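Sefir domain protein (Bacillus cereus F65185, PDB 5Y8E) probably acts in signalling through its SEFIR domain, which is related to the TIR domain and associates with other SEFIR domains. Local coordinates at residues I6-S9 and D14-E17; W18-A23 and D37-V42; F50-I55 and P89-N94. All coordinates share one frame; numbering follows the deposited sequence.

Interaction 1. Residues I6-S9 and D14-E17; sequences ISYS and DHKE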
loop_
_atom_site.group_PDB
_atom_site.type_symbol
_atom_site.label_atom_id
_atom_site.label_comp_id
_atom_site.label_asym_id
_atom_site.label_seq_id
_atom_site.Cartn_x
_atom_site.Cartn_y
_atom_site.Cartn_z
ATOM N N ILE A 6 2.233 3.164 4.218
ATOM C CA ILE A 6 0.966 3.154 3.502
ATOM C C ILE A 6 1.023 4.134 2.340
ATOM O O ILE A 6 1.131 5.350 2.533
ATOM C CB ILE A 6 -0.228 3.474 4.429
ATOM C CG1 ILE A 6 -0.277 2.477 5.588
ATOM C CG2 ILE A 6 -1.542 3.488 3.636
ATOM C CD1 ILE A 6 -1.452 2.702 6.570
ATOM N N SER A 7 0.984 3.585 1.129
ATOM C CA SER A 7 0.949 4.384 -0.085
ATOM C C SER A 7 -0.506 4.538 -0.502
ATOM O O SER A 7 -1.219 3.544 -0.687
ATOM C CB SER A 7 1.757 3.695 -1.189
ATOM O OG SER A 7 1.721 4.425 -2.407
ATOM N N TYR A 8 -0.959 5.782 -0.635
ATOM C CA TYR A 8 -2.356 6.030 -0.983
ATOM C C TYR A 8 -2.522 7.376 -1.656
ATOM O O TYR A 8 -1.617 8.210 -1.633
ATOM C CB TYR A 8 -3.269 5.926 0.256
ATOM C CG TYR A 8 -3.124 7.051 1.270
ATOM C CD1 TYR A 8 -1.978 7.166 2.046
ATOM C CD2 TYR A 8 -4.153 7.965 1.480
ATOM C CE1 TYR A 8 -1.841 8.172 2.978
ATOM C CE2 TYR A 8 -4.030 8.980 2.425
ATOM C CZ TYR A 8 -2.864 9.071 3.165
ATOM O OH TYR A 8 -2.703 10.065 4.100
ATOM N N SER A 9 -3.672 7.582 -2.277
ATOM C CA SER A 9 -3.967 8.867 -2.902
ATOM C C SER A 9 -4.974 9.610 -2.033
ATOM O O SER A 9 -5.811 8.983 -1.384
ATOM C CB SER A 9 -4.551 8.648 -4.298
ATOM O OG SER A 9 -4.907 9.885 -4.887
ATOM N N ASP A 14 -13.163 11.499 3.082
ATOM C CA ASP A 14 -13.585 10.214 3.636
ATOM C C ASP A 14 -12.527 9.144 3.418
ATOM O O ASP A 14 -12.293 8.299 4.286
ATOM C CB ASP A 14 -14.908 9.758 3.018
ATOM C CG ASP A 14 -16.093 10.525 3.551
ATOM O OD1 ASP A 14 -15.939 11.247 4.560
ATOM O OD2 ASP A 14 -17.188 10.389 2.965
ATOM N N HIS A 15 -11.884 9.174 2.259
ATOM C CA HIS A 15 -10.862 8.180 1.971
ATOM C C HIS A 15 -9.633 8.408 2.849
ATOM O O HIS A 15 -9.067 7.453 3.389
ATOM C CB HIS A 15 -10.474 8.202 0.497
ATOM C CG HIS A 15 -9.454 7.167 0.134
ATOM N ND1 HIS A 15 -9.703 5.814 0.227
ATOM C CD2 HIS A 15 -8.181 7.290 -0.303
ATOM C CE1 HIS A 15 -8.623 5.147 -0.147
ATOM N NE2 HIS A 15 -7.687 6.017 -0.475
ATOM N N LYS A 16 -9.228 9.669 2.996
ATOM C CA LYS A 16 -8.142 10.017 3.916
ATOM C C LYS A 16 -8.435 9.515 5.332
ATOM O O LYS A 16 -7.542 9.005 6.010
ATOM C CB LYS A 16 -7.903 11.531 3.940
ATOM C CG LYS A 16 -7.298 12.095 2.657
ATOM C CD LYS A 16 -7.330 13.628 2.661
ATOM C CE LYS A 16 -6.504 14.207 3.801
ATOM N NZ LYS A 16 -6.706 15.681 3.931
ATOM N N GLU A 17 -9.686 9.641 5.768
ATOM C CA GLU A 17 -10.076 9.200 7.107
ATOM C C GLU A 17 -10.035 7.678 7.234
ATOM O O GLU A 17 -9.632 7.150 8.273
ATOM C CB GLU A 17 -11.461 9.743 7.505
ATOM C CG GLU A 17 -11.850 9.383 8.950
ATOM C CD GLU A 17 -13.230 9.864 9.352
ATOM O OE1 GLU A 17 -14.000 10.301 8.473
ATOM O OE2 GLU A 17 -13.542 9.800 10.560
HETATM O O HOH W 1 -4.959 9.836 5.929
HETATM O O HOH W 2 -5.617 5.443 -2.381
#
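Y8 and H15 bring the chain at strand 3-7 against the first turn of helix 13-29. The contact lies at the first connection of the beta-alpha-beta unit formed by strand 3-7, helix 13-29 and strand 33-35. It is buried, but few atoms touch directly. The Y8 ring meets H15 with its edge: H15 CD2 lies near the phenol plane, 4.5 Å from Y8 CD2. On helix 13-29, K16 CA also approaches the phenol, at a slant, 4.5 Å from Y8 CE2. The K16 side chain then leads away to a salt bridge with E13 and a cation-pi contact with W10.

The imidazole of H15 extends toward the loop because CG is anti to the backbone N (chi1 -178°). Its CD2 edge faces the S9 carbonyl, and S9 O sits in the ring plane 3.1 Å from H15 CD2. This is consistent with a weak C-H...O contact.

Two waters supply the polar links. One bridges S9 N and H15 NE2, at 2.9 Å from each. S9 N donates to it, so the S9 N-H is satisfied through water. The S9 hydroxyl itself bonds to D68. The Y8 hydroxyl bonds to D37, in the loop after strand 33-35, and to the second water, so it has partners on two parts of the fold. This second water donates to both of its partners, lying 2.9 Å from Y8 OH and 2.7 Å from the backbone K16 O.

Interaction 2. Residues W18-A23 and D37-V42; sequences WVLDLA and DRWHGV
The indole of W39 and the guanidinium of R38 both lean on L20 of helix 13-29. Neither flat group is met squarely. L20 CD1 approaches the indole obliquely, at the pyrrole end, 3.8 Å from W39 NE1. A23 CB also comes in obliquely, at the benzo end, 3.7 Å from W39 CH2. The ring thus spans one helical turn, from L20 to A23. The guanidinium receives the other methyl of L20, again at a slant, with L20 CD2 4.2 Å from R38 NH1. The two branches of one leucine therefore serve two different partners.

L20 CG is anti to the backbone N (chi1 -180°), which carries the methyls out toward the loop. The R38 chain bends at chi3 (65°) and crosses L20 at about a right angle. Its aliphatic part also rests on Y8. The contact is van der Waals packing, partly buried: A23 is buried, while W39 lies at the exposed border.

Residues 37-42 form a compact turn that presents the two large side chains. D37 O accepts from both H40 N (3.0 Å) and V42 N (3.2 Å). D37 OD1, besides its bond to Y8 OH, takes a weak bond from R38 N, and D37 OD2 accepts from W10 NE1.

W39 continues along helix 13-29 to N24 and M27. On the inner side of that helix, A23 and V19 pack on I6 of strand 3-7. The turn follows strand 33-35 and lies between helix 13-29 and F50 of helix 47-57, which D37 and V42 touch.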
loop_
_atom_site.group_PDB
_atom_site.type_symbol
_atom_site.label_atom_id
_atom_site.label_comp_id
_atom_site.label_asym_id
_atom_site.label_seq_id
_atom_site.Cartn_x
_atom_site.Cartn_y
_atom_site.Cartn_z
ATOM N N TRP A 18 -10.451 6.973 6.187
ATOM C CA TRP A 18 -10.374 5.512 6.197
ATOM C C TRP A 18 -8.925 5.045 6.338
ATOM O O TRP A 18 -8.630 4.125 7.105
ATOM C CB TRP A 18 -11.016 4.927 4.932
ATOM C CG TRP A 18 -11.086 3.417 4.906
ATOM C CD1 TRP A 18 -12.124 2.631 5.330
ATOM C CD2 TRP A 18 -10.070 2.521 4.434
ATOM N NE1 TRP A 18 -11.816 1.306 5.140
ATOM C CE2 TRP A 18 -10.563 1.210 4.590
ATOM C CE3 TRP A 18 -8.800 2.706 3.877
ATOM C CZ2 TRP A 18 -9.820 0.083 4.219
ATOM C CZ3 TRP A 18 -8.060 1.590 3.515
ATOM C CH2 TRP A 18 -8.573 0.296 3.687
ATOM N N VAL A 19 -8.019 5.681 5.602
ATOM C CA VAL A 19 -6.611 5.316 5.680
ATOM C C VAL A 19 -6.038 5.654 7.063
ATOM O O VAL A 19 -5.301 4.858 7.648
ATOM C CB VAL A 19 -5.795 5.987 4.555
ATOM C CG1 VAL A 19 -4.295 5.754 4.753
ATOM C CG2 VAL A 19 -6.231 5.445 3.188
ATOM N N LEU A 20 -6.372 6.834 7.579
ATOM C CA LEU A 20 -5.956 7.227 8.924
ATOM C C LEU A 20 -6.464 6.244 9.989
ATOM O O LEU A 20 -5.712 5.848 10.891
ATOM C CB LEU A 20 -6.425 8.650 9.240
ATOM C CG LEU A 20 -6.050 9.192 10.622
ATOM C CD1 LEU A 20 -4.535 9.315 10.766
ATOM C CD2 LEU A 20 -6.726 10.534 10.900
ATOM N N ASP A 21 -7.732 5.850 9.884
ATOM C CA ASP A 21 -8.309 4.881 10.817
ATOM C C ASP A 21 -7.559 3.551 10.745
ATOM O O ASP A 21 -7.321 2.907 11.769
ATOM C CB ASP A 21 -9.797 4.637 10.512
ATOM C CG ASP A 21 -10.690 5.803 10.889
ATOM O OD1 ASP A 21 -10.248 6.721 11.613
ATOM O OD2 ASP A 21 -11.864 5.796 10.453
ATOM N N LEU A 22 -7.191 3.145 9.533
ATOM C CA LEU A 22 -6.444 1.898 9.329
ATOM C C LEU A 22 -5.053 1.987 9.945
ATOM O O LEU A 22 -4.598 1.054 10.608
ATOM C CB LEU A 22 -6.332 1.568 7.840
ATOM C CG LEU A 22 -5.672 0.214 7.571
ATOM C CD1 LEU A 22 -6.582 -0.905 8.084
ATOM C CD2 LEU A 22 -5.377 0.047 6.101
ATOM N N ALA A 23 -4.388 3.105 9.761
ATOM C CA ALA A 23 -3.080 3.310 10.329
ATOM C C ALA A 23 -3.093 3.196 11.866
ATOM O O ALA A 23 -2.306 2.559 12.476
ATOM C CB ALA A 23 -2.559 4.661 9.912
ATOM N N ASP A 37 2.169 9.632 5.872
ATOM C CA ASP A 37 2.512 11.002 5.478
ATOM C C ASP A 37 2.016 12.081 6.449
ATOM O O ASP A 37 2.747 13.015 6.784
ATOM C CB ASP A 37 2.039 11.294 4.042
ATOM C CG ASP A 37 0.538 11.070 3.840
ATOM O OD1 ASP A 37 -0.171 10.617 4.769
ATOM O OD2 ASP A 37 0.060 11.339 2.715
ATOM N N ARG A 38 0.791 11.940 6.929
ATOM C CA ARG A 38 0.220 12.991 7.763
ATOM C C ARG A 38 0.841 13.090 9.150
ATOM O O ARG A 38 0.904 14.175 9.733
ATOM C CB ARG A 38 -1.290 12.859 7.814
ATOM C CG ARG A 38 -1.887 12.975 6.428
ATOM C CD ARG A 38 -3.349 12.655 6.436
ATOM N NE ARG A 38 -4.107 13.632 7.204
ATOM C CZ ARG A 38 -5.371 13.451 7.560
ATOM N NH1 ARG A 38 -5.982 12.327 7.223
ATOM N NH2 ARG A 38 -6.015 14.379 8.258
ATOM N N TRP A 39 1.349 11.967 9.649
ATOM C CA TRP A 39 2.036 11.951 10.936
ATOM C C TRP A 39 3.419 12.580 10.816
ATOM O O TRP A 39 4.015 12.983 11.815
ATOM C CB TRP A 39 2.145 10.523 11.478
ATOM C CG TRP A 39 0.826 9.975 11.965
ATOM C CD1 TRP A 39 -0.294 10.695 12.295
ATOM C CD2 TRP A 39 0.489 8.595 12.165
ATOM N NE1 TRP A 39 -1.300 9.843 12.698
ATOM C CE2 TRP A 39 -0.845 8.551 12.625
ATOM C CE3 TRP A 39 1.189 7.395 12.013
ATOM C CZ2 TRP A 39 -1.493 7.344 12.923
ATOM C CZ3 TRP A 39 0.547 6.205 12.309
ATOM C CH2 TRP A 39 -0.780 6.186 12.757
ATOM N N HIS A 40 3.908 12.669 9.582
ATOM C CA HIS A 40 5.196 13.286 9.286
ATOM C C HIS A 40 5.045 14.692 8.720
ATOM O O HIS A 40 6.042 15.368 8.458
ATOM C CB HIS A 40 5.990 12.413 8.310
ATOM C CG HIS A 40 6.536 11.164 8.928
ATOM N ND1 HIS A 40 7.828 11.066 9.397
ATOM C CD2 HIS A 40 5.958 9.962 9.164
ATOM C CE1 HIS A 40 8.023 9.856 9.895
ATOM N NE2 HIS A 40 6.906 9.167 9.763
ATOM N N GLY A 41 3.803 15.133 8.536
ATOM C CA GLY A 41 3.538 16.474 8.030
ATOM C C GLY A 41 4.169 16.750 6.677
ATOM O O GLY A 41 4.684 17.849 6.425
ATOM N N VAL A 42 4.131 15.747 5.804
ATOM C CA VAL A 42 4.786 15.832 4.501
ATOM C C VAL A 42 4.218 16.969 3.643
ATOM O O VAL A 42 3.006 17.070 3.434
ATOM C CB VAL A 42 4.706 14.490 3.762
ATOM C CG1 VAL A 42 5.437 14.563 2.416
ATOM C CG2 VAL A 42 5.306 13.381 4.637
#

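Interaction 3. Residues F50-I55 and P89-N94; sequences FMENSI and PNIYNN
Two helices of the alpha/beta fold run side by side here: helix 47-57, in the crossover from strand 33-35 to strand 60-65, and helix 89-93, which precedes strand 100-108. The segments are almost parallel, 10° apart, and their axes come no closer than 11.3 Å.

I91 is the centre of the contact. It is buried, and each of its branches has its own partner. I91 CD1 meets M51 CE at 3.6 Å. I91 CG2 meets I55 CD1, also at 3.6 Å. M51 and I55 are one turn apart, so the isoleucine fits against two successive turns of the helix. The M51 chain is extended until chi3 (45°), where it bends and turns its methyl to I91.

The solvent side is polar. E52 crosses I91 at a slant, with E52 OE2 4.0 Å from I91 CG1. A water donates to N90 OD1 at 2.7 Å and, over a longer 3.3 Å, to E52 OE2. Helix 89-93 closes with N94, whose ND2 bonds back to N90 O at 2.9 Å.

I55 also reaches F5 of strand 3-7. Y92 points away from this contact and stacks with F100 and F118. An apolar seam between neighbouring helices over a mainly parallel sheet is the layered arrangement of flavodoxin-like folds, to which TIR-type domains belong.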
loop_
_atom_site.group_PDB
_atom_site.type_symbol
_atom_site.label_atom_id
_atom_site.label_comp_id
_atom_site.label_asym_id
_atom_site.label_seq_id
_atom_site.Cartn_x
_atom_site.Cartn_y
_atom_site.Cartn_z
ATOM N N PHE A 50 9.156 11.398 -0.240
ATOM C CA PHE A 50 8.704 10.662 0.958
ATOM C C PHE A 50 8.307 9.231 0.595
ATOM O O PHE A 50 8.635 8.299 1.256
ATOM C CB PHE A 50 7.570 11.385 1.622
ATOM C CG PHE A 50 7.089 10.733 2.858
ATOM C CD1 PHE A 50 7.797 10.810 4.017
ATOM C CD2 PHE A 50 5.882 10.059 2.867
ATOM C CE1 PHE A 50 7.308 10.200 5.155
ATOM C CE2 PHE A 50 5.411 9.479 4.002
ATOM C CZ PHE A 50 6.104 9.514 5.114
ATOM N N MET A 51 7.625 9.114 -0.529
ATOM C CA MET A 51 7.218 7.821 -1.022
ATOM C C MET A 51 8.438 6.921 -1.297
ATOM O O MET A 51 8.544 5.843 -0.815
ATOM C CB MET A 51 6.363 7.963 -2.279
ATOM C CG MET A 51 5.955 6.655 -2.978
ATOM S SD MET A 51 5.036 6.803 -4.562
ATOM C CE MET A 51 5.969 8.096 -5.443
ATOM N N GLU A 52 9.339 7.420 -2.117
ATOM C CA GLU A 52 10.539 6.650 -2.446
ATOM C C GLU A 52 11.322 6.203 -1.201
ATOM O O GLU A 52 11.679 5.079 -1.061
ATOM C CB GLU A 52 11.439 7.410 -3.429
ATOM C CG GLU A 52 12.275 6.546 -4.239
ATOM C CD GLU A 52 12.776 7.227 -5.534
ATOM O OE1 GLU A 52 13.031 8.399 -5.490
ATOM O OE2 GLU A 52 12.874 6.568 -6.566
ATOM N N ASN A 53 11.572 7.133 -0.316
ATOM C CA ASN A 53 12.293 6.818 0.905
ATOM C C ASN A 53 11.544 5.828 1.820
ATOM O O ASN A 53 12.119 4.980 2.399
ATOM C CB ASN A 53 12.596 8.025 1.723
ATOM C CG ASN A 53 13.446 7.688 2.902
ATOM O OD1 ASN A 53 14.624 7.406 2.720
ATOM N ND2 ASN A 53 12.888 7.642 4.104
ATOM N N SER A 54 10.254 6.045 1.975
ATOM C CA SER A 54 9.483 5.204 2.880
ATOM C C SER A 54 9.382 3.763 2.384
ATOM O O SER A 54 9.381 2.826 3.178
ATOM C CB SER A 54 8.103 5.806 3.130
ATOM O OG SER A 54 8.244 7.075 3.742
ATOM N N ILE A 55 9.309 3.587 1.071
ATOM C CA ILE A 55 9.267 2.241 0.512
ATOM C C ILE A 55 10.583 1.527 0.792
ATOM O O ILE A 55 10.597 0.344 1.144
ATOM C CB ILE A 55 8.954 2.268 -1.002
ATOM C CG1 ILE A 55 7.493 2.681 -1.223
ATOM C CG2 ILE A 55 9.235 0.908 -1.641
ATOM C CD1 ILE A 55 7.133 2.971 -2.684
ATOM N N PRO A 89 5.922 2.682 -12.205
ATOM C CA PRO A 89 6.544 1.439 -12.671
ATOM C C PRO A 89 8.003 1.355 -12.238
ATOM O O PRO A 89 8.449 0.292 -11.813
ATOM C CB PRO A 89 6.458 1.560 -14.192
ATOM C CG PRO A 89 5.211 2.364 -14.414
ATOM C CD PRO A 89 5.197 3.371 -13.289
ATOM N N ASN A 90 8.727 2.464 -12.321
ATOM C CA ASN A 90 10.139 2.455 -11.949
ATOM C C ASN A 90 10.371 2.115 -10.478
ATOM O O ASN A 90 11.281 1.352 -10.145
ATOM C CB ASN A 90 10.795 3.791 -12.281
ATOM C CG ASN A 90 12.293 3.738 -12.146
ATOM O OD1 ASN A 90 12.873 4.370 -11.267
ATOM N ND2 ASN A 90 12.926 2.949 -12.997
ATOM N N ILE A 91 9.557 2.693 -9.597
ATOM C CA ILE A 91 9.677 2.406 -8.176
ATOM C C ILE A 91 9.300 0.951 -7.907
ATOM O O ILE A 91 10.010 0.241 -7.193
ATOM C CB ILE A 91 8.817 3.362 -7.323
ATOM C CG1 ILE A 91 9.406 4.775 -7.357
ATOM C CG2 ILE A 91 8.722 2.867 -5.880
ATOM C CD1 ILE A 91 8.480 5.825 -6.782
ATOM N N TYR A 92 8.188 0.510 -8.491
ATOM C CA TYR A 92 7.724 -0.866 -8.325
ATOM C C TYR A 92 8.787 -1.860 -8.781
ATOM O O TYR A 92 9.052 -2.859 -8.103
ATOM C CB TYR A 92 6.443 -1.089 -9.138
ATOM C CG TYR A 92 5.823 -2.454 -8.945
ATOM C CD1 TYR A 92 5.000 -2.707 -7.858
ATOM C CD2 TYR A 92 6.056 -3.487 -9.850
ATOM C CE1 TYR A 92 4.423 -3.939 -7.668
ATOM C CE2 TYR A 92 5.487 -4.737 -9.664
ATOM C CZ TYR A 92 4.671 -4.951 -8.571
ATOM O OH TYR A 92 4.084 -6.177 -8.361
ATOM N N ASN A 93 9.391 -1.581 -9.932
ATOM C CA ASN A 93 10.351 -2.503 -10.532
ATOM C C ASN A 93 11.618 -2.642 -9.702
ATOM O O ASN A 93 12.231 -3.712 -9.665
ATOM C CB ASN A 93 10.712 -2.055 -11.950
ATOM C CG ASN A 93 9.582 -2.265 -12.939
ATOM O OD1 ASN A 93 8.689 -3.079 -12.719
ATOM N ND2 ASN A 93 9.625 -1.536 -14.044
ATOM N N ASN A 94 12.009 -1.552 -9.051
ATOM C CA ASN A 94 13.232 -1.516 -8.250
ATOM C C ASN A 94 13.033 -1.952 -6.809
ATOM O O ASN A 94 13.954 -1.863 -5.994
ATOM C CB ASN A 94 13.839 -0.111 -8.270
ATOM C CG ASN A 94 14.674 0.135 -9.501
ATOM O OD1 ASN A 94 15.808 -0.331 -9.595
ATOM N ND2 ASN A 94 14.115 0.863 -10.461
HETATM O O HOH W 3 12.022 6.363 -9.734
#

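How the interactions relate
Interactions 1 and 2 use successive turns of helix 13-29 and lie close together, with centres about 7 Å apart. Y8 joins them by packing on V19. Interaction 3 belongs to other helices, its centre about 17 Å from that of interaction 1 and about 18 Å from that of interaction 2. F50 still connects 50-55 to 37-42, where it touches H40. The chemistry differs with place. Interaction 1 is buried, and its polar links run through water. Interaction 2 is side-chain packing, without hydrogen bonds between its segments, that reaches the surface. Interaction 3 has a buried aliphatic centre and a hydrated outer edge.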